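Tripartite motif-containing protein 65 (Homo sapiens, PDB 7JL4) is an E3 ubiquitin ligase, represented here by its PRY-SPRY (B30.2) domain, that acts in innate immunity, autophagy and inflammation and negatively regulates microRNAs. Local coordinates at residues 76-81 against 137-142; 88-93 against 110-115. One frame throughout, in Å; residues are numbered along the deposited sequence. Where two conformers were deposited one is given.

Contact 1 (76-81 against 137-142); sequences EVRASD and GRLLGM
Strands 72-79 and 139-145 are antiparallel neighbours in the seven-stranded sheet of the B30.2/SPRY beta sandwich, and Val77 pairs with Leu140 between them. This is a hydrogen-bonded pair: Val77 N donates a hydrogen bond to Leu140 O at 2.8 Å, and Leu140 N donates one to Val77 O. A third bond, Ala79 N to Arg138 O (3.0 Å), carries the ladder to the strand end. Glu76 with Gly141 and Arg78 with Leu139 are non-hydrogen-bonded pairs. The CA of Glu76 sits 3.2 Å from Leu140 O in a CA-H...O contact.

Val77, Ala79 and Leu140 face the other sheet, where Leu86 packs on Leu140 and Val84 on Ala79. Glu76, Arg78 and Leu139 lie on the reverse face. Leu139 CD1 lies 3.6 Å from Val77 O. Arg78 crosses Leu139 at about a right angle. The Arg78 chain bends at chi3 (-66°) and lays one guanidinium face over Leu139 CB, with Arg78 NH2 3.6 Å from that carbon. The same NH2 forms a salt bridge with Glu157. With an alanine in place of Arg78, Leu139 would probably lose this cover and Glu157 its cationic mate. Glu76 extends past Gly141 to a salt bridge with Arg12 and hydrogen bonds from Tyr74 and Trp16.

At the end of the ladder, Arg138 CB lies 3.3 Å from Ala79 O. Water 1 lies at the Arg138 guanidinium edge, in plane. It accepts from Arg138 NH2 (2.6 Å) and donates to Asp81 OD1 (2.7 Å). The two opposite charges are therefore joined through water rather than by direct contact, while backbone bonds hold the buried strands.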
ATOM      1  N   GLU A  76      -6.884  -3.941  -4.847  1.00 22.01           N
ATOM      2  CA  GLU A  76      -6.191  -5.105  -4.317  1.00 19.34           C
ATOM      3  C   GLU A  76      -4.751  -5.128  -4.808  1.00 25.54           C
ATOM      4  O   GLU A  76      -4.442  -4.691  -5.918  1.00 21.08           O
ATOM      5  CB  GLU A  76      -6.919  -6.403  -4.700  1.00 21.06           C
ATOM      6  CG  GLU A  76      -8.249  -6.543  -3.954  1.00 21.39           C
ATOM      7  CD  GLU A  76      -9.118  -7.678  -4.454  1.00 25.24           C
ATOM      8  OE1 GLU A  76      -8.710  -8.381  -5.402  1.00 26.77           O
ATOM      9  OE2 GLU A  76     -10.196  -7.912  -3.851  1.00 25.21           O
ATOM     10  N   VAL A  77      -3.873  -5.647  -3.958  1.00 23.08           N
ATOM     11  CA  VAL A  77      -2.432  -5.700  -4.190  0.73 22.59           C
ATOM     12  C   VAL A  77      -1.957  -7.096  -3.820  1.00 24.79           C
ATOM     13  O   VAL A  77      -2.403  -7.645  -2.805  1.00 26.52           O
ATOM     14  CB  VAL A  77      -1.688  -4.651  -3.333  0.73 26.42           C
ATOM     15  CG1 VAL A  77      -0.171  -4.763  -3.516  0.73 24.99           C
ATOM     16  CG2 VAL A  77      -2.176  -3.245  -3.629  0.73 23.14           C
ATOM     17  N   ARG A  78      -1.050  -7.669  -4.607  1.00 23.58           N
ATOM     18  CA  ARG A  78      -0.422  -8.938  -4.244  1.00 25.59           C
ATOM     19  C   ARG A  78       1.033  -8.721  -3.838  1.00 27.27           C
ATOM     20  O   ARG A  78       1.811  -8.136  -4.595  1.00 27.64           O
ATOM     21  CB  ARG A  78      -0.485  -9.950  -5.378  1.00 27.11           C
ATOM     22  CG  ARG A  78       0.208 -11.263  -4.964  1.00 27.97           C
ATOM     23  CD  ARG A  78      -0.129 -12.431  -5.835  1.00 40.98           C
ATOM     24  NE  ARG A  78      -1.528 -12.850  -5.748  1.00 43.23           N
ATOM     25  CZ  ARG A  78      -2.022 -13.617  -4.776  1.00 38.65           C
ATOM     26  NH1 ARG A  78      -1.247 -14.023  -3.778  1.00 37.14           N
ATOM     27  NH2 ARG A  78      -3.299 -13.964  -4.793  1.00 39.68           N
ATOM     28  N   ALA A  79       1.408  -9.227  -2.666  1.00 28.92           N
ATOM     29  CA  ALA A  79       2.783  -9.161  -2.183  1.00 27.55           C
ATOM     30  C   ALA A  79       3.487 -10.493  -2.420  1.00 28.15           C
ATOM     31  O   ALA A  79       2.915 -11.554  -2.157  1.00 32.55           O
ATOM     32  CB  ALA A  79       2.807  -8.825  -0.686  1.00 28.05           C
ATOM     33  N   SER A  80       4.746 -10.448  -2.879  1.00 30.78           N
ATOM     34  CA  SER A  80       5.479 -11.705  -3.078  1.00 31.64           C
ATOM     35  C   SER A  80       5.842 -12.377  -1.762  1.00 35.58           C
ATOM     36  O   SER A  80       6.162 -13.576  -1.761  1.00 33.20           O
ATOM     37  CB  SER A  80       6.781 -11.494  -3.867  1.00 31.33           C
ATOM     38  OG  SER A  80       7.674 -10.625  -3.170  1.00 28.74           O
ATOM     39  N   ASP A  81       5.822 -11.632  -0.658  1.00 30.72           N
ATOM     40  CA  ASP A  81       6.374 -12.085   0.619  1.00 32.60           C
ATOM     41  C   ASP A  81       5.979 -11.058   1.672  1.00 37.37           C
ATOM     42  O   ASP A  81       5.430 -10.002   1.350  1.00 30.33           O
ATOM     43  CB  ASP A  81       7.892 -12.214   0.545  1.00 30.80           C
ATOM     44  CG  ASP A  81       8.482 -13.099   1.649  1.00 43.10           C
ATOM     45  OD1 ASP A  81       7.732 -13.666   2.484  1.00 32.29           O
ATOM     46  OD2 ASP A  81       9.720 -13.232   1.645  1.00 32.33           O
ATOM     47  N   GLY A 137      -2.141 -15.082   4.097  1.00 40.09           N
ATOM     48  CA  GLY A 137      -2.518 -14.635   2.765  1.00 40.03           C
ATOM     49  C   GLY A 137      -1.694 -13.445   2.315  1.00 37.06           C
ATOM     50  O   GLY A 137      -1.344 -12.566   3.100  1.00 33.04           O
ATOM     51  N   ARG A 138      -1.396 -13.408   1.014  1.00 36.89           N
ATOM     52  CA  ARG A 138      -0.614 -12.324   0.430  1.00 32.65           C
ATOM     53  C   ARG A 138      -1.412 -11.478  -0.558  1.00 36.30           C
ATOM     54  O   ARG A 138      -0.825 -10.658  -1.273  1.00 31.20           O
ATOM     55  CB  ARG A 138       0.635 -12.895  -0.249  1.00 31.28           C
ATOM     56  CG  ARG A 138       1.597 -13.572   0.737  1.00 30.57           C
ATOM     57  CD  ARG A 138       2.286 -12.559   1.628  1.00 35.68           C
ATOM     58  NE  ARG A 138       3.057 -13.244   2.692  1.00 37.09           N
ATOM     59  CZ  ARG A 138       2.690 -13.309   3.969  1.00 38.23           C
ATOM     60  NH1 ARG A 138       1.561 -12.747   4.361  1.00 34.14           N
ATOM     61  NH2 ARG A 138       3.450 -13.959   4.860  1.00 37.71           N
ATOM     62  N   LEU A 139      -2.727 -11.657  -0.627  1.00 30.77           N
ATOM     63  CA  LEU A 139      -3.585 -10.839  -1.482  1.00 27.43           C
ATOM     64  C   LEU A 139      -4.355  -9.901  -0.563  1.00 28.85           C
ATOM     65  O   LEU A 139      -5.177 -10.348   0.246  1.00 27.16           O
ATOM     66  CB  LEU A 139      -4.514 -11.713  -2.320  1.00 28.69           C
ATOM     67  CG  LEU A 139      -5.450 -10.935  -3.234  1.00 31.15           C
ATOM     68  CD1 LEU A 139      -4.658 -10.081  -4.212  1.00 27.47           C
ATOM     69  CD2 LEU A 139      -6.376 -11.880  -3.981  1.00 36.44           C
ATOM     70  N   LEU A 140      -4.077  -8.602  -0.668  1.00 21.38           N
ATOM     71  CA  LEU A 140      -4.533  -7.642   0.316  1.00 23.01           C
ATOM     72  C   LEU A 140      -5.402  -6.597  -0.358  1.00 25.35           C
ATOM     73  O   LEU A 140      -5.132  -6.196  -1.496  1.00 26.29           O
ATOM     74  CB  LEU A 140      -3.341  -6.981   1.008  1.00 27.84           C
ATOM     75  CG  LEU A 140      -2.451  -8.060   1.637  1.00 35.19           C
ATOM     76  CD1 LEU A 140      -1.078  -7.510   1.952  1.00 34.01           C
ATOM     77  CD2 LEU A 140      -3.148  -8.606   2.877  1.00 31.92           C
ATOM     78  N   GLY A 141      -6.451  -6.164   0.334  1.00 20.60           N
ATOM     79  CA  GLY A 141      -7.347  -5.145  -0.188  1.00 22.08           C
ATOM     80  C   GLY A 141      -7.338  -3.903   0.682  1.00 20.69           C
ATOM     81  O   GLY A 141      -7.132  -3.979   1.895  1.00 21.86           O
ATOM     82  N   MET A 142      -7.579  -2.750   0.049  1.00 16.26           N
ATOM     83  CA  MET A 142      -7.747  -1.476   0.740  1.00 16.56           C
ATOM     84  C   MET A 142      -9.050  -0.839   0.282  1.00 20.09           C
ATOM     85  O   MET A 142      -9.210  -0.550  -0.910  1.00 20.73           O
ATOM     86  CB  MET A 142      -6.560  -0.548   0.485  1.00 17.59           C
ATOM     87  CG  MET A 142      -5.234  -1.118   1.069  1.00 20.82           C
ATOM     88  SD  MET A 142      -3.802  -0.156   0.554  1.00 24.73           S
ATOM     89  CE  MET A 142      -4.113   1.401   1.359  1.00 17.47           C
TER
HETATM   90  O   HOH W   1       5.380 -14.758   3.259  1.00 43.96           O

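Contact 2 (88-93 against 110-115). Unlike the reference sequence in segment 110-115: Ser110 (reference Cys).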
ATOM      1  N   VAL A  88      -1.752   4.939   2.607  1.00 18.48           N
ATOM      2  CA  VAL A  88      -2.112   6.158   1.886  1.00 21.76           C
ATOM      3  C   VAL A  88      -1.531   7.346   2.640  1.00 21.75           C
ATOM      4  O   VAL A  88      -1.313   7.281   3.857  1.00 21.27           O
ATOM      5  CB  VAL A  88      -3.638   6.304   1.744  1.00 18.62           C
ATOM      6  CG1 VAL A  88      -4.180   5.205   0.820  1.00 16.67           C
ATOM      7  CG2 VAL A  88      -4.302   6.257   3.097  1.00 18.21           C
ATOM      8  N   SER A  89      -1.274   8.441   1.918  1.00 18.18           N
ATOM      9  CA  SER A  89      -0.702   9.635   2.533  1.00 22.81           C
ATOM     10  C   SER A  89      -1.265  10.896   1.901  1.00 24.61           C
ATOM     11  O   SER A  89      -1.671  10.901   0.737  1.00 18.53           O
ATOM     12  CB  SER A  89       0.823   9.703   2.372  1.00 25.16           C
ATOM     13  OG  SER A  89       1.165   9.873   0.994  1.00 30.31           O
ATOM     14  N   TYR A  90      -1.216  11.983   2.678  1.00 22.82           N
ATOM     15  CA  TYR A  90      -1.401  13.318   2.157  1.00 25.39           C
ATOM     16  C   TYR A  90      -0.181  13.676   1.317  1.00 27.91           C
ATOM     17  O   TYR A  90       0.850  13.002   1.400  1.00 28.04           O
ATOM     18  CB  TYR A  90      -1.556  14.312   3.304  1.00 23.45           C
ATOM     19  CG  TYR A  90      -2.838  14.179   4.092  1.00 24.49           C
ATOM     20  CD1 TYR A  90      -4.018  13.700   3.499  1.00 22.61           C
ATOM     21  CD2 TYR A  90      -2.874  14.557   5.433  1.00 28.19           C
ATOM     22  CE1 TYR A  90      -5.220  13.602   4.242  1.00 24.20           C
ATOM     23  CE2 TYR A  90      -4.047  14.482   6.174  1.00 27.11           C
ATOM     24  CZ  TYR A  90      -5.204  13.992   5.597  1.00 29.05           C
ATOM     25  OH  TYR A  90      -6.328  13.942   6.398  1.00 28.09           O
ATOM     26  N   PRO A  91      -0.261  14.743   0.516  1.00 31.18           N
ATOM     27  CA  PRO A  91       0.889  15.130  -0.322  1.00 37.22           C
ATOM     28  C   PRO A  91       2.170  15.481   0.438  1.00 37.69           C
ATOM     29  O   PRO A  91       3.238  15.510  -0.184  1.00 48.54           O
ATOM     30  CB  PRO A  91       0.365  16.357  -1.086  1.00 36.30           C
ATOM     31  CG  PRO A  91      -1.133  16.186  -1.111  1.00 33.79           C
ATOM     32  CD  PRO A  91      -1.474  15.537   0.196  1.00 29.82           C
ATOM     33  N   GLN A  92       2.122  15.780   1.735  1.00 35.34           N
ATOM     34  CA  GLN A  92       3.317  16.276   2.414  1.00 39.91           C
ATOM     35  C   GLN A  92       4.248  15.174   2.913  1.00 41.92           C
ATOM     36  O   GLN A  92       5.238  15.486   3.584  1.00 39.10           O
ATOM     37  CB  GLN A  92       2.941  17.177   3.589  1.00 41.02           C
ATOM     38  N   LEU A  93       3.973  13.914   2.607  1.00 39.69           N
ATOM     39  CA  LEU A  93       4.781  12.832   3.156  1.00 33.88           C
ATOM     40  C   LEU A  93       6.243  13.024   2.768  1.00 35.84           C
ATOM     41  O   LEU A  93       6.544  13.173   1.577  1.00 33.84           O
ATOM     42  CB  LEU A  93       4.279  11.474   2.672  1.00 34.95           C
ATOM     43  CG  LEU A  93       5.014  10.254   3.228  1.00 31.90           C
ATOM     44  CD1 LEU A  93       4.750  10.100   4.731  1.00 34.72           C
ATOM     45  CD2 LEU A  93       4.607   8.978   2.491  1.00 27.49           C
ATOM     46  N   SER A 110       0.216  12.340   8.709  1.00 22.67           N
ATOM     47  CA  SER A 110      -0.195  12.529   7.307  1.00 25.23           C
ATOM     48  C   SER A 110      -0.345  11.226   6.535  1.00 28.86           C
ATOM     49  O   SER A 110      -0.638  11.258   5.326  1.00 24.12           O
ATOM     50  CB  SER A 110       0.804  13.446   6.585  1.00 31.12           C
ATOM     51  OG  SER A 110       2.103  12.854   6.587  1.00 35.40           O
ATOM     52  N   SER A 111      -0.189  10.079   7.194  1.00 23.69           N
ATOM     53  CA  SER A 111      -0.275   8.815   6.489  1.00 20.21           C
ATOM     54  C   SER A 111      -0.798   7.733   7.413  1.00 25.19           C
ATOM     55  O   SER A 111      -0.783   7.863   8.644  1.00 19.28           O
ATOM     56  CB  SER A 111       1.083   8.438   5.899  1.00 21.56           C
ATOM     57  OG  SER A 111       2.041   8.325   6.920  1.00 21.42           O
ATOM     58  N   TRP A 112      -1.274   6.664   6.792  1.00 19.95           N
ATOM     59  CA  TRP A 112      -1.859   5.522   7.486  1.00 19.21           C
ATOM     60  C   TRP A 112      -1.390   4.283   6.737  1.00 21.83           C
ATOM     61  O   TRP A 112      -1.391   4.286   5.503  1.00 21.47           O
ATOM     62  CB  TRP A 112      -3.413   5.591   7.426  1.00 20.20           C
ATOM     63  CG  TRP A 112      -4.063   6.733   8.176  1.00 16.17           C
ATOM     64  CD1 TRP A 112      -4.711   6.660   9.380  1.00 17.24           C
ATOM     65  CD2 TRP A 112      -4.174   8.103   7.743  1.00 24.10           C
ATOM     66  NE1 TRP A 112      -5.218   7.904   9.725  1.00 21.05           N
ATOM     67  CE2 TRP A 112      -4.895   8.804   8.745  1.00 21.72           C
ATOM     68  CE3 TRP A 112      -3.762   8.796   6.600  1.00 20.31           C
ATOM     69  CZ2 TRP A 112      -5.184  10.171   8.645  1.00 24.02           C
ATOM     70  CZ3 TRP A 112      -4.031  10.151   6.510  1.00 20.42           C
ATOM     71  CH2 TRP A 112      -4.737  10.824   7.523  1.00 25.42           C
ATOM     72  N   GLY A 113      -1.020   3.216   7.443  1.00 18.64           N
ATOM     73  CA  GLY A 113      -0.475   2.064   6.741  1.00 20.46           C
ATOM     74  C   GLY A 113      -0.648   0.770   7.509  1.00 23.06           C
ATOM     75  O   GLY A 113      -0.989   0.768   8.693  1.00 19.60           O
ATOM     76  N   LEU A 114      -0.481  -0.340   6.785  1.00 21.67           N
ATOM     77  CA  LEU A 114      -0.533  -1.684   7.353  1.00 21.02           C
ATOM     78  C   LEU A 114       0.735  -2.382   6.911  1.00 22.72           C
ATOM     79  O   LEU A 114       0.928  -2.604   5.711  1.00 20.49           O
ATOM     80  CB  LEU A 114      -1.752  -2.477   6.864  1.00 18.42           C
ATOM     81  CG  LEU A 114      -1.901  -3.843   7.557  1.00 26.79           C
ATOM     82  CD1 LEU A 114      -2.475  -3.659   8.938  1.00 21.16           C
ATOM     83  CD2 LEU A 114      -2.764  -4.802   6.759  1.00 27.84           C
ATOM     84  N   CYS A 115       1.609  -2.716   7.860  1.00 22.96           N
ATOM     85  CA  CYS A 115       2.838  -3.414   7.511  1.00 17.42           C
ATOM     86  C   CYS A 115       2.662  -4.911   7.784  1.00 24.15           C
ATOM     87  O   CYS A 115       2.187  -5.305   8.855  1.00 26.16           O
ATOM     88  CB  CYS A 115       4.013  -2.814   8.287  1.00 22.69           C
ATOM     89  SG  CYS A 115       5.564  -3.760   8.092  1.00 29.97           S
TER
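Val88 and Trp112 form a hydrogen-bonded antiparallel pair. Val88 N donates to Trp112 O and Trp112 N to Val88 O, both at 3.0 Å. One residue further along, Ser89 and Ser111 make a non-hydrogen-bonded pair. The backbone bond from Tyr90 N to Ser110 O (2.8 Å) extends the pairing past the end of strand 84-89. CA-H...O contacts run from Ser111 CA to Val88 O and from Ser89 CA to Ser110 O.

The aromatic contact is a T-shaped stack. The edge of the Trp112 six-membered ring points at the face of Tyr90, with planes at 82° and centroids 5.4 Å apart. Trp112 CZ3 lies over the Tyr90 face, offset toward its rim, and Trp112 CH2 is 3.7 Å from Tyr90 CZ. With chi1 at -69° the Tyr90 ring swings to the side of its backbone N, and Tyr90 CD2 faces Ser110 CA. Tyr90 OH is hydrogen-bonded to Asn171, so the far end of the ring is held too. His125 stacks on Trp112, and Phe166 and Phe170 meet it edge-to-face.

On the face with Ser89 and Ser111, Ser89 CB meets Ser111 CB at 3.8 Å. From the type I turn of Tyr90 to Leu93, Leu93 CD1 comes to 3.9 Å from Ser111 OG, which accepts a hydrogen bond from Gly106 N.

The paired strands belong to one sheet of the B30.2/SPRY beta sandwich, and Trp112 reaches across to Leu151 and Phe166 of the facing sheet.

Overall arrangement
Both contacts are mostly buried pairings of antiparallel neighbours, but in different sheets of the sandwich. Contact 1 joins two strands of the seven-stranded sheet, and contact 2 joins two of the six-stranded sheet. Their centres are about 18 Å apart, on opposite sides of the chain's centre. Strands 72-79 and 84-89 are consecutive, so the chain passes directly from one sheet to the other. The contacts touch where Met142 CE packs 3.8 Å from Val88 CG1. Their backbone chemistry is alike; their side chains differ. Contact 1 adds charged groups on the sheet face turned from the sandwich interior, where Glu76 is buried, and a water bridge at its partly exposed end. Contact 2 adds an aromatic stack.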